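Local coordinates for BauA (Acinetobacter baumannii, PDB 6HCP), which imports iron across the outer membrane as the TonB-dependent receptor for ferric preacinetobactin, at residues G98-N103 with Q684-N689; I124-R129 with T285-A290; G265-P270 with N394-N399; Y379-I384 with E407-F412. All blocks are in the same frame, centred on the assembly; numbering follows the deposited sequence.

Contact 1: residues G98-N103 with Q684-N689; sequences GGWSEN and QPQLTN
Trp100 and Asn103, on a loop of the plug domain, meet Gln686 and Leu687 on a loop between late strands of the surrounding barrel. The contact therefore joins the two domains of the TonB-dependent receptor fold. Its tight part is the grip of Gln686 on Asn103. Gln686 NE2 donates to Asn103 OD1 at 2.8 Å, and the bond is nearly straight, with 167° at the hydrogen. Asn103 OD1 lies in the amide plane of Gln686. The donor, however, sits above the carbonyl plane of Asn103, not on a lone pair; the two amide planes are 75° apart. Beyond CG the Gln686 chain is extended, with CD anti to CA (chi2 -176°), and this carries the amide across to Asn103. Asn103 ND2 is held separately by Asn94 OD1.

Trp100 closes the other end of the contact. Its CZ2, on the six-membered ring, packs on Leu687 CD1 at 3.5 Å. The indole plane stands almost perpendicular to the Gln686 amide. Trp100 also makes an edge-to-face pair with Tyr128 of the plug.

The looser part is bridged by water. One water accepts from Asn103 ND2 and donates to Gln684 O, which are too far apart for a direct bond. A second donates to Ser101 OG and is only weakly bonded to Gln686 NE2. Ser101 OG itself donates to Glu102 O. A third water lies in the indole plane at its edge: it accepts from Trp100 NE1 at 2.8 Å and donates to Gln686 O at 2.7 Å.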
# COMPACT_ATOMS: atom_id res chain seq x y z
N GLY A 98 7.37 19.10 -6.37
CA GLY A 98 8.60 19.83 -6.15
C GLY A 98 9.16 20.43 -7.43
O GLY A 98 10.37 20.55 -7.59
N GLY A 99 8.27 20.93 -8.30
CA GLY A 99 8.68 21.75 -9.42
C GLY A 99 9.15 23.12 -8.95
O GLY A 99 8.97 23.50 -7.78
N TRP A 100 9.73 23.88 -9.88
CA TRP A 100 10.19 25.23 -9.57
C TRP A 100 9.04 26.24 -9.53
O TRP A 100 9.22 27.37 -9.06
CB TRP A 100 11.30 25.64 -10.54
CG TRP A 100 10.96 25.42 -11.98
CD1 TRP A 100 11.28 24.34 -12.76
CD2 TRP A 100 10.27 26.34 -12.85
NE1 TRP A 100 10.81 24.52 -14.03
CE2 TRP A 100 10.26 25.77 -14.13
CE3 TRP A 100 9.74 27.63 -12.67
CZ2 TRP A 100 9.63 26.38 -15.21
CZ3 TRP A 100 9.11 28.23 -13.74
CH2 TRP A 100 9.03 27.61 -14.98
N SER A 101 7.85 25.84 -9.98
CA SER A 101 6.64 26.64 -9.82
C SER A 101 5.44 25.70 -9.84
O SER A 101 5.55 24.57 -10.30
CB SER A 101 6.48 27.71 -10.89
OG SER A 101 5.97 27.15 -12.10
N GLU A 102 4.28 26.24 -9.48
CA GLU A 102 3.00 25.58 -9.77
C GLU A 102 2.76 25.67 -11.28
O GLU A 102 3.37 26.49 -11.98
CB GLU A 102 1.83 26.24 -9.03
CG GLU A 102 1.99 26.29 -7.51
CD GLU A 102 0.74 26.72 -6.77
OE1 GLU A 102 -0.32 26.15 -7.10
OE2 GLU A 102 0.81 27.60 -5.86
N ASN A 103 1.92 24.78 -11.78
CA ASN A 103 1.62 24.75 -13.21
C ASN A 103 0.20 24.25 -13.41
O ASN A 103 -0.11 23.10 -13.14
CB ASN A 103 2.59 23.86 -13.98
CG ASN A 103 2.34 23.93 -15.49
OD1 ASN A 103 2.13 25.02 -16.02
ND2 ASN A 103 2.32 22.80 -16.16
N GLN A 684 3.17 16.93 -19.10
CA GLN A 684 4.00 17.97 -19.66
C GLN A 684 4.07 19.13 -18.69
O GLN A 684 3.08 19.83 -18.48
CB GLN A 684 3.49 18.46 -21.02
CG GLN A 684 4.41 19.51 -21.66
CD GLN A 684 4.37 19.50 -23.17
OE1 GLN A 684 3.76 20.38 -23.79
NE2 GLN A 684 5.09 18.56 -23.78
N PRO A 685 5.28 19.47 -18.20
CA PRO A 685 5.46 20.68 -17.39
C PRO A 685 5.74 21.89 -18.28
O PRO A 685 5.85 21.76 -19.51
CB PRO A 685 6.69 20.29 -16.57
CG PRO A 685 7.54 19.52 -17.56
CD PRO A 685 6.55 18.78 -18.44
N GLN A 686 6.04 23.02 -17.65
CA GLN A 686 6.59 24.19 -18.37
C GLN A 686 8.05 23.95 -18.76
O GLN A 686 8.82 23.33 -18.02
CB GLN A 686 6.47 25.42 -17.48
CG GLN A 686 5.02 25.86 -17.34
CD GLN A 686 4.89 27.14 -16.54
OE1 GLN A 686 5.75 28.01 -16.62
NE2 GLN A 686 3.76 27.31 -15.87
N LEU A 687 8.40 24.43 -19.96
CA LEU A 687 9.76 24.62 -20.49
C LEU A 687 10.41 23.31 -20.96
O LEU A 687 11.25 23.36 -21.83
CB LEU A 687 10.65 25.33 -19.47
CG LEU A 687 10.17 26.73 -19.06
CD1 LEU A 687 11.22 27.42 -18.20
CD2 LEU A 687 9.80 27.59 -20.26
N THR A 688 10.03 22.15 -20.41
CA THR A 688 10.56 20.87 -20.87
C THR A 688 9.37 19.97 -21.24
O THR A 688 8.23 20.28 -20.92
CB THR A 688 11.44 20.18 -19.80
OG1 THR A 688 10.64 20.01 -18.63
CG2 THR A 688 12.70 20.95 -19.46
N ASN A 689 9.65 18.85 -21.92
CA ASN A 689 8.60 18.04 -22.55
C ASN A 689 7.80 17.21 -21.54
O ASN A 689 6.58 17.05 -21.72
CB ASN A 689 9.17 17.10 -23.61
CG ASN A 689 9.78 17.77 -24.82
OD1 ASN A 689 10.64 17.17 -25.45
ND2 ASN A 689 9.35 18.99 -25.16
O HOH W 1 10.58 22.62 -16.04
O HOH W 2 4.81 29.55 -13.54
O HOH W 3 2.65 22.51 -19.08

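Contact 2: residues I124-R129 with T285-A290; sequences ITPFYR and TKDKGA. With EDO (1,2-ethanediol), chain Z.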
# COMPACT_ATOMS: atom_id res chain seq x y z
N ILE A 124 0.88 41.22 -6.27
CA ILE A 124 1.14 41.15 -4.82
C ILE A 124 1.55 39.73 -4.37
O ILE A 124 2.33 39.56 -3.42
CB ILE A 124 -0.08 41.63 -4.02
CG1 ILE A 124 -0.62 42.96 -4.55
CG2 ILE A 124 0.23 41.68 -2.54
CD1 ILE A 124 0.43 44.05 -4.55
N THR A 125 0.89 38.73 -4.95
CA THR A 125 1.01 37.32 -4.56
C THR A 125 2.40 36.77 -4.86
O THR A 125 3.14 37.28 -5.70
CB THR A 125 -0.07 36.48 -5.26
OG1 THR A 125 -0.09 36.84 -6.64
CG2 THR A 125 -1.45 36.68 -4.67
N PRO A 126 2.79 35.65 -4.21
CA PRO A 126 4.07 35.01 -4.52
C PRO A 126 4.19 34.66 -6.01
O PRO A 126 3.20 34.33 -6.64
CB PRO A 126 4.06 33.77 -3.61
CG PRO A 126 3.21 34.20 -2.45
CD PRO A 126 2.10 35.02 -3.07
N PHE A 127 5.41 34.76 -6.53
CA PHE A 127 5.64 34.74 -7.98
C PHE A 127 5.30 33.36 -8.59
O PHE A 127 4.69 33.30 -9.63
CB PHE A 127 7.10 35.09 -8.26
CG PHE A 127 7.37 35.57 -9.66
CD1 PHE A 127 7.05 36.86 -10.05
CD2 PHE A 127 8.03 34.76 -10.58
CE1 PHE A 127 7.42 37.33 -11.31
CE2 PHE A 127 8.36 35.21 -11.84
CZ PHE A 127 8.04 36.50 -12.22
N TYR A 128 5.71 32.27 -7.93
CA TYR A 128 5.69 30.95 -8.57
C TYR A 128 4.93 29.90 -7.75
O TYR A 128 4.49 28.89 -8.31
CB TYR A 128 7.11 30.44 -8.81
CG TYR A 128 7.80 30.95 -10.04
CD1 TYR A 128 7.11 31.28 -11.20
CD2 TYR A 128 9.17 31.14 -10.03
CE1 TYR A 128 7.77 31.68 -12.35
CE2 TYR A 128 9.86 31.49 -11.18
CZ TYR A 128 9.15 31.81 -12.32
OH TYR A 128 9.85 32.21 -13.42
N ARG A 129 4.90 30.02 -6.42
CA ARG A 129 4.12 29.07 -5.60
C ARG A 129 3.63 29.77 -4.34
O ARG A 129 4.38 30.48 -3.71
CB ARG A 129 4.95 27.83 -5.25
CG ARG A 129 4.24 26.83 -4.34
CD ARG A 129 4.63 25.39 -4.67
NE ARG A 129 6.06 25.19 -4.59
CZ ARG A 129 6.83 24.72 -5.56
NH1 ARG A 129 6.30 24.03 -6.57
NH2 ARG A 129 8.13 24.84 -5.41
N THR A 285 12.57 30.57 -3.65
CA THR A 285 11.89 31.84 -3.94
C THR A 285 11.51 32.49 -2.61
O THR A 285 10.90 31.87 -1.75
CB THR A 285 10.67 31.65 -4.85
OG1 THR A 285 11.05 30.86 -5.97
CG2 THR A 285 10.12 32.95 -5.37
N LYS A 286 11.90 33.76 -2.47
CA LYS A 286 11.45 34.59 -1.38
C LYS A 286 10.51 35.65 -1.94
O LYS A 286 10.88 36.36 -2.86
CB LYS A 286 12.64 35.27 -0.70
CG LYS A 286 13.61 34.34 0.03
CD LYS A 286 14.77 35.09 0.68
CE LYS A 286 15.79 34.16 1.31
NZ LYS A 286 17.04 34.87 1.68
N ASP A 287 9.31 35.75 -1.36
CA ASP A 287 8.31 36.70 -1.75
C ASP A 287 7.89 37.50 -0.52
O ASP A 287 7.64 36.94 0.54
CB ASP A 287 7.09 36.02 -2.35
CG ASP A 287 7.37 35.38 -3.71
OD1 ASP A 287 7.32 36.12 -4.73
OD2 ASP A 287 7.68 34.17 -3.73
N LYS A 288 7.80 38.82 -0.70
CA LYS A 288 7.29 39.71 0.35
C LYS A 288 6.30 40.66 -0.30
O LYS A 288 6.58 41.18 -1.39
CB LYS A 288 8.43 40.50 0.99
CG LYS A 288 9.55 39.67 1.59
CD LYS A 288 10.66 40.48 2.24
CE LYS A 288 11.84 39.61 2.62
NZ LYS A 288 12.88 40.37 3.34
N GLY A 289 5.13 40.83 0.31
CA GLY A 289 4.10 41.69 -0.27
C GLY A 289 3.34 42.48 0.78
O GLY A 289 3.21 42.05 1.91
N ALA A 290 2.69 43.55 0.35
CA ALA A 290 1.86 44.37 1.23
C ALA A 290 0.89 45.17 0.36
O ALA A 290 1.23 45.53 -0.78
CB ALA A 290 2.72 45.27 2.07
C1 EDO Z . 10.15 28.25 -6.42
O1 EDO Z . 10.88 28.08 -5.18
C2 EDO Z . 8.68 28.35 -6.14
O2 EDO Z . 8.38 29.62 -5.53
O HOH W 4 5.69 38.56 -4.61
O HOH W 5 6.95 32.02 -5.36
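Pro126 and Phe127 of a plug loop rest on Asp287, whose side chain projects from the barrel strand toward the plug. The direct polar link is one hydrogen bond. Phe127 N donates to Asp287 OD1 at 3.0 Å, bent to 147° at the hydrogen. The N-H comes from above the carboxylate plane, 54° out of it. Thr313 OG1 is a further partner of the same oxygen, so OD1 is shared between plug and barrel.

Two waters extend the polar contact. One donates to both Thr125 O and Asp287 OD1. The other accepts from Tyr128 N and donates to Asp287 OD2 at 2.8 Å and to a hydroxyl of a bound 1,2-ethanediol, probably from the crystallisation liquor. Both carboxylate oxygens are thus tied to the plug backbone, directly or through water.

The van der Waals contacts are close around the same group. Pro126 CA lies 3.4 Å from Asp287 CG, and Pro126 CB lies 3.6 Å from Asp287 OD2. Farther along, Ile124 O lies 4.2 Å from Gly289 CA. The Phe127 ring swings away from the strand, with CG anti to the backbone N (chi1 -160°). Its CD2 edge stands over the centre of the Tyr128 ring.

The strand 282-297 lies between 238-252 and 302-318 in the barrel wall. Tyr245 from the first neighbour bonds Ile124 O, and Tyr315 from the second meets the Tyr128 ring edge-to-face.

Contact 3: residues G265-P270 with N394-N399; sequences GIPKPP and NIYDPN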
# COMPACT_ATOMS: atom_id res chain seq x y z
N GLY A 265 11.75 8.52 -28.98
CA GLY A 265 10.45 8.20 -28.43
C GLY A 265 10.42 8.35 -26.91
O GLY A 265 11.43 8.67 -26.28
N ILE A 266 9.24 8.08 -26.34
CA ILE A 266 8.99 8.19 -24.91
C ILE A 266 9.05 6.79 -24.30
O ILE A 266 8.20 5.95 -24.57
CB ILE A 266 7.63 8.85 -24.63
CG1 ILE A 266 7.58 10.27 -25.21
CG2 ILE A 266 7.33 8.86 -23.14
CD1 ILE A 266 6.23 10.89 -25.27
N PRO A 267 10.04 6.51 -23.45
CA PRO A 267 10.10 5.22 -22.78
C PRO A 267 9.11 5.17 -21.62
O PRO A 267 8.54 6.19 -21.19
CB PRO A 267 11.54 5.15 -22.28
CG PRO A 267 11.86 6.60 -21.97
CD PRO A 267 11.09 7.43 -23.00
N LYS A 268 8.85 3.96 -21.14
CA LYS A 268 7.95 3.78 -20.03
C LYS A 268 8.45 4.55 -18.81
O LYS A 268 9.65 4.66 -18.56
CB LYS A 268 7.81 2.29 -19.72
CG LYS A 268 7.01 1.55 -20.78
CD LYS A 268 6.35 0.29 -20.25
CE LYS A 268 6.04 -0.71 -21.34
NZ LYS A 268 5.10 -0.10 -22.30
N PRO A 269 7.52 5.19 -18.06
CA PRO A 269 7.91 5.98 -16.90
C PRO A 269 8.54 5.10 -15.83
O PRO A 269 8.10 3.99 -15.59
CB PRO A 269 6.60 6.62 -16.41
CG PRO A 269 5.51 5.78 -17.00
CD PRO A 269 6.07 5.19 -18.28
N PRO A 270 9.66 5.56 -15.23
CA PRO A 270 10.19 4.97 -14.00
C PRO A 270 9.14 5.06 -12.89
O PRO A 270 8.13 5.76 -13.04
CB PRO A 270 11.40 5.85 -13.64
CG PRO A 270 11.74 6.56 -14.92
CD PRO A 270 10.42 6.73 -15.66
N ASN A 394 20.94 7.39 -16.36
CA ASN A 394 19.88 6.58 -16.97
C ASN A 394 18.64 6.76 -16.10
O ASN A 394 18.73 6.69 -14.87
CB ASN A 394 20.34 5.12 -17.11
CG ASN A 394 19.33 4.25 -17.80
OD1 ASN A 394 18.22 4.02 -17.30
ND2 ASN A 394 19.67 3.79 -19.00
N ILE A 395 17.47 6.95 -16.73
CA ILE A 395 16.26 7.27 -15.97
C ILE A 395 15.86 6.10 -15.05
O ILE A 395 15.12 6.33 -14.10
CB ILE A 395 15.07 7.67 -16.87
CG1 ILE A 395 14.56 6.51 -17.71
CG2 ILE A 395 15.44 8.88 -17.73
CD1 ILE A 395 13.34 6.85 -18.54
N TYR A 396 16.27 4.88 -15.39
CA TYR A 396 15.90 3.73 -14.59
C TYR A 396 16.96 3.40 -13.53
O TYR A 396 16.77 2.44 -12.78
CB TYR A 396 15.66 2.52 -15.49
CG TYR A 396 14.61 2.75 -16.55
CD1 TYR A 396 13.29 2.96 -16.20
CD2 TYR A 396 14.94 2.79 -17.89
CE1 TYR A 396 12.32 3.23 -17.15
CE2 TYR A 396 13.98 3.01 -18.86
CZ TYR A 396 12.67 3.26 -18.49
OH TYR A 396 11.72 3.47 -19.45
N ASP A 397 18.08 4.12 -13.48
CA ASP A 397 19.13 3.84 -12.48
C ASP A 397 18.62 4.26 -11.11
O ASP A 397 18.29 5.43 -10.87
CB ASP A 397 20.45 4.53 -12.83
CG ASP A 397 21.70 4.11 -12.04
OD1 ASP A 397 21.59 3.44 -11.00
OD2 ASP A 397 22.78 4.57 -12.42
N PRO A 398 18.72 3.37 -10.09
CA PRO A 398 18.30 3.74 -8.74
C PRO A 398 19.36 4.58 -8.04
O PRO A 398 19.06 5.17 -7.03
CB PRO A 398 18.09 2.39 -8.02
CG PRO A 398 18.02 1.38 -9.13
CD PRO A 398 18.91 1.92 -10.23
N ASN A 399 20.58 4.63 -8.59
CA ASN A 399 21.66 5.34 -7.94
C ASN A 399 22.43 6.17 -8.95
O ASN A 399 23.66 6.05 -9.05
CB ASN A 399 22.62 4.40 -7.20
CG ASN A 399 23.49 5.16 -6.22
OD1 ASN A 399 22.97 5.95 -5.44
ND2 ASN A 399 24.81 5.00 -6.31
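Tyr396 reaches along the proline-rich 265-270 loop and brings its hydroxyl against the CB of Pro267, 3.3 Å from OH. The same hydroxyl donates to Lys268 O at 2.5 Å, a short bond. It lies in the carbonyl plane on a lone pair, with 133° at the oxygen. This peptide oxygen also sits at the edge of the phenol ring. Over the centre of one ring face lies CG1 of the preceding Ile395.

Ile395 makes the apolar half of the contact. Its CG1 stands between the backbone N and the carbonyl carbon (chi1 68°), and CD1 runs on from it to Pro267 CG at 3.7 Å. Pro270 CG completes the hydrophobic group, 4.0 Å from Ile395 CG1 and 3.5 Å from Ile395 O.

Other subunits border the site. Lys268 NZ forms a salt bridge with Asp219 of the second subunit, and Pro398 of that subunit packs on Tyr396.

The tyrosine is presented by a type I beta turn from Asn394 to Asp397. Asn394 OD1 accepts from Tyr396 N at 2.9 Å, forming an Asx turn. The whole is a contact between two loops that join barrel strands of the TonB-dependent receptor fold, placed at the interface between subunits.

Contact 4: residues Y379-I384 with E407-F412; sequences YGYRII and EFTPPF. With EDO (1,2-ethanediol), chain Q.
Gly380 N donates to Pro411 O at 3.0 Å, the backbone bond that joins the end of one barrel strand to the chain entering the next. Pro411 O also receives a CA-H...O contact from Tyr379 CA at 3.2 Å. Tyr379 and Phe412 form an antiparallel non-hydrogen-bonded pair.

The Tyr381 hydroxyl is held more loosely. It makes a weak 3.5 Å hydrogen bond with Thr409 OG1, which lies in the plane of the ring at its edge. A bound 1,2-ethanediol, probably from the crystallisation liquor, sits beside Thr409. Its O1 donates to Glu407 O at 2.8 Å. That carbonyl also accepts from Gln338 NE2.

Prolines and aromatic rings fill the rest. Pro411 CD makes a CH-pi contact over the face of Tyr381, 3.5 Å from the ring centroid and 14° from its normal. The edge of Phe412 meets the face of Tyr379 in a T-shaped pair, with planes at 73°. Phe412 turns its CG opposite the backbone N (chi1 171°), which holds CD1 above the rim of that ring.

Strands 361-381 and 412-431 are antiparallel neighbours in the barrel. On the other side of 361-381, strand 331-358 pairs its backbone with Tyr379 and Tyr381 through Ala340 and Gln338.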
# COMPACT_ATOMS: atom_id res chain seq x y z
N TYR A 379 20.19 37.23 -13.67
CA TYR A 379 21.53 36.68 -13.56
C TYR A 379 21.48 35.24 -14.06
O TYR A 379 20.46 34.57 -13.89
CB TYR A 379 21.99 36.64 -12.11
CG TYR A 379 21.92 37.93 -11.36
CD1 TYR A 379 20.72 38.46 -10.94
CD2 TYR A 379 23.08 38.65 -11.07
CE1 TYR A 379 20.64 39.66 -10.27
CE2 TYR A 379 23.02 39.88 -10.44
CZ TYR A 379 21.81 40.38 -10.02
OH TYR A 379 21.75 41.57 -9.35
N GLY A 380 22.55 34.77 -14.70
CA GLY A 380 22.57 33.36 -15.02
C GLY A 380 23.81 32.88 -15.75
O GLY A 380 24.58 33.65 -16.29
N TYR A 381 23.95 31.55 -15.75
CA TYR A 381 24.82 30.82 -16.66
C TYR A 381 23.97 29.88 -17.51
O TYR A 381 23.30 28.98 -16.98
CB TYR A 381 25.82 29.93 -15.92
CG TYR A 381 26.92 30.63 -15.17
CD1 TYR A 381 27.93 31.30 -15.84
CD2 TYR A 381 27.07 30.42 -13.81
CE1 TYR A 381 29.01 31.84 -15.15
CE2 TYR A 381 28.13 30.96 -13.11
CZ TYR A 381 29.11 31.65 -13.78
OH TYR A 381 30.15 32.13 -13.05
N ARG A 382 24.14 29.98 -18.82
CA ARG A 382 23.71 28.95 -19.73
C ARG A 382 24.73 27.81 -19.71
O ARG A 382 24.39 26.66 -19.93
CB ARG A 382 23.55 29.53 -21.14
CG ARG A 382 22.58 28.75 -22.02
CD ARG A 382 22.50 29.24 -23.46
NE ARG A 382 23.79 29.28 -24.13
CZ ARG A 382 24.40 28.23 -24.68
NH1 ARG A 382 23.79 27.06 -24.74
NH2 ARG A 382 25.62 28.35 -25.16
N ILE A 383 26.02 28.16 -19.60
CA ILE A 383 27.11 27.19 -19.47
C ILE A 383 27.89 27.56 -18.21
O ILE A 383 28.37 28.68 -18.08
CB ILE A 383 28.03 27.20 -20.71
CG1 ILE A 383 27.28 26.93 -22.01
CG2 ILE A 383 29.17 26.22 -20.53
CD1 ILE A 383 28.09 27.22 -23.26
N ILE A 384 27.89 26.67 -17.21
CA ILE A 384 28.56 26.92 -15.96
C ILE A 384 30.04 26.61 -16.15
O ILE A 384 30.39 25.48 -16.50
CB ILE A 384 27.96 26.06 -14.84
CG1 ILE A 384 26.45 26.26 -14.69
CG2 ILE A 384 28.68 26.32 -13.53
CD1 ILE A 384 25.83 25.32 -13.69
N GLU A 407 29.12 25.68 -7.32
CA GLU A 407 28.90 26.84 -6.51
C GLU A 407 27.94 27.78 -7.27
O GLU A 407 27.99 27.85 -8.49
CB GLU A 407 30.23 27.53 -6.23
CG GLU A 407 30.25 28.24 -4.90
CD GLU A 407 31.41 29.21 -4.76
OE1 GLU A 407 32.47 28.93 -5.35
OE2 GLU A 407 31.21 30.29 -4.16
N PHE A 408 27.18 28.57 -6.52
CA PHE A 408 26.15 29.42 -7.11
C PHE A 408 26.67 30.85 -7.21
O PHE A 408 26.59 31.60 -6.24
CB PHE A 408 24.87 29.31 -6.30
CG PHE A 408 23.68 29.98 -6.95
CD1 PHE A 408 23.08 29.41 -8.06
CD2 PHE A 408 23.17 31.17 -6.46
CE1 PHE A 408 22.02 30.05 -8.69
CE2 PHE A 408 22.12 31.81 -7.09
CZ PHE A 408 21.53 31.23 -8.19
N THR A 409 27.10 31.25 -8.41
CA THR A 409 27.66 32.59 -8.68
C THR A 409 27.22 33.11 -10.05
O THR A 409 28.04 33.50 -10.86
CB THR A 409 29.20 32.55 -8.66
OG1 THR A 409 29.59 31.60 -9.66
CG2 THR A 409 29.76 32.18 -7.31
N PRO A 410 25.92 33.07 -10.41
CA PRO A 410 25.52 33.46 -11.76
C PRO A 410 25.79 34.95 -11.98
O PRO A 410 25.52 35.76 -11.11
CB PRO A 410 24.02 33.14 -11.77
CG PRO A 410 23.61 33.33 -10.32
CD PRO A 410 24.78 32.75 -9.53
N PRO A 411 26.46 35.35 -13.08
CA PRO A 411 26.72 36.77 -13.34
C PRO A 411 25.47 37.54 -13.80
O PRO A 411 24.59 36.95 -14.44
CB PRO A 411 27.77 36.73 -14.46
CG PRO A 411 27.44 35.46 -15.20
CD PRO A 411 27.01 34.48 -14.13
N PHE A 412 25.48 38.85 -13.58
CA PHE A 412 24.42 39.75 -14.02
C PHE A 412 24.28 39.71 -15.55
O PHE A 412 25.27 39.68 -16.29
CB PHE A 412 24.68 41.16 -13.51
CG PHE A 412 23.76 42.20 -14.09
CD1 PHE A 412 22.43 42.28 -13.68
CD2 PHE A 412 24.17 43.00 -15.15
CE1 PHE A 412 21.58 43.23 -14.22
CE2 PHE A 412 23.31 43.94 -15.69
CZ PHE A 412 22.02 44.05 -15.24
C1 EDO Q . 30.43 28.12 -11.05
O1 EDO Q . 30.30 28.69 -9.75
C2 EDO Q . 31.88 27.75 -11.31
O2 EDO Q . 32.10 26.41 -10.87

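In the fold
Contacts 1 and 2 tie the plug to the barrel, whereas contacts 3 and 4 join parts of the barrel to each other. Contact 2 is buried, contact 1 partly so, and both combine direct polar bonds with water bridges. They also touch: Gly99 O meets Arg129 NH2, and Glu102 N meets Tyr128 O, so one plug region serves both. Contact 3 lies about 30 Å from the chain centre, is partly buried, and relies on prolines, a tyrosine hydroxyl and neighbouring subunits. Contact 4 is a surface contact of aromatic rings and prolines beside a strand pairing. Contacts 3 and 4 draw on the same connection between strands 361-381 and 412-431, yet their centres are 29 Å apart.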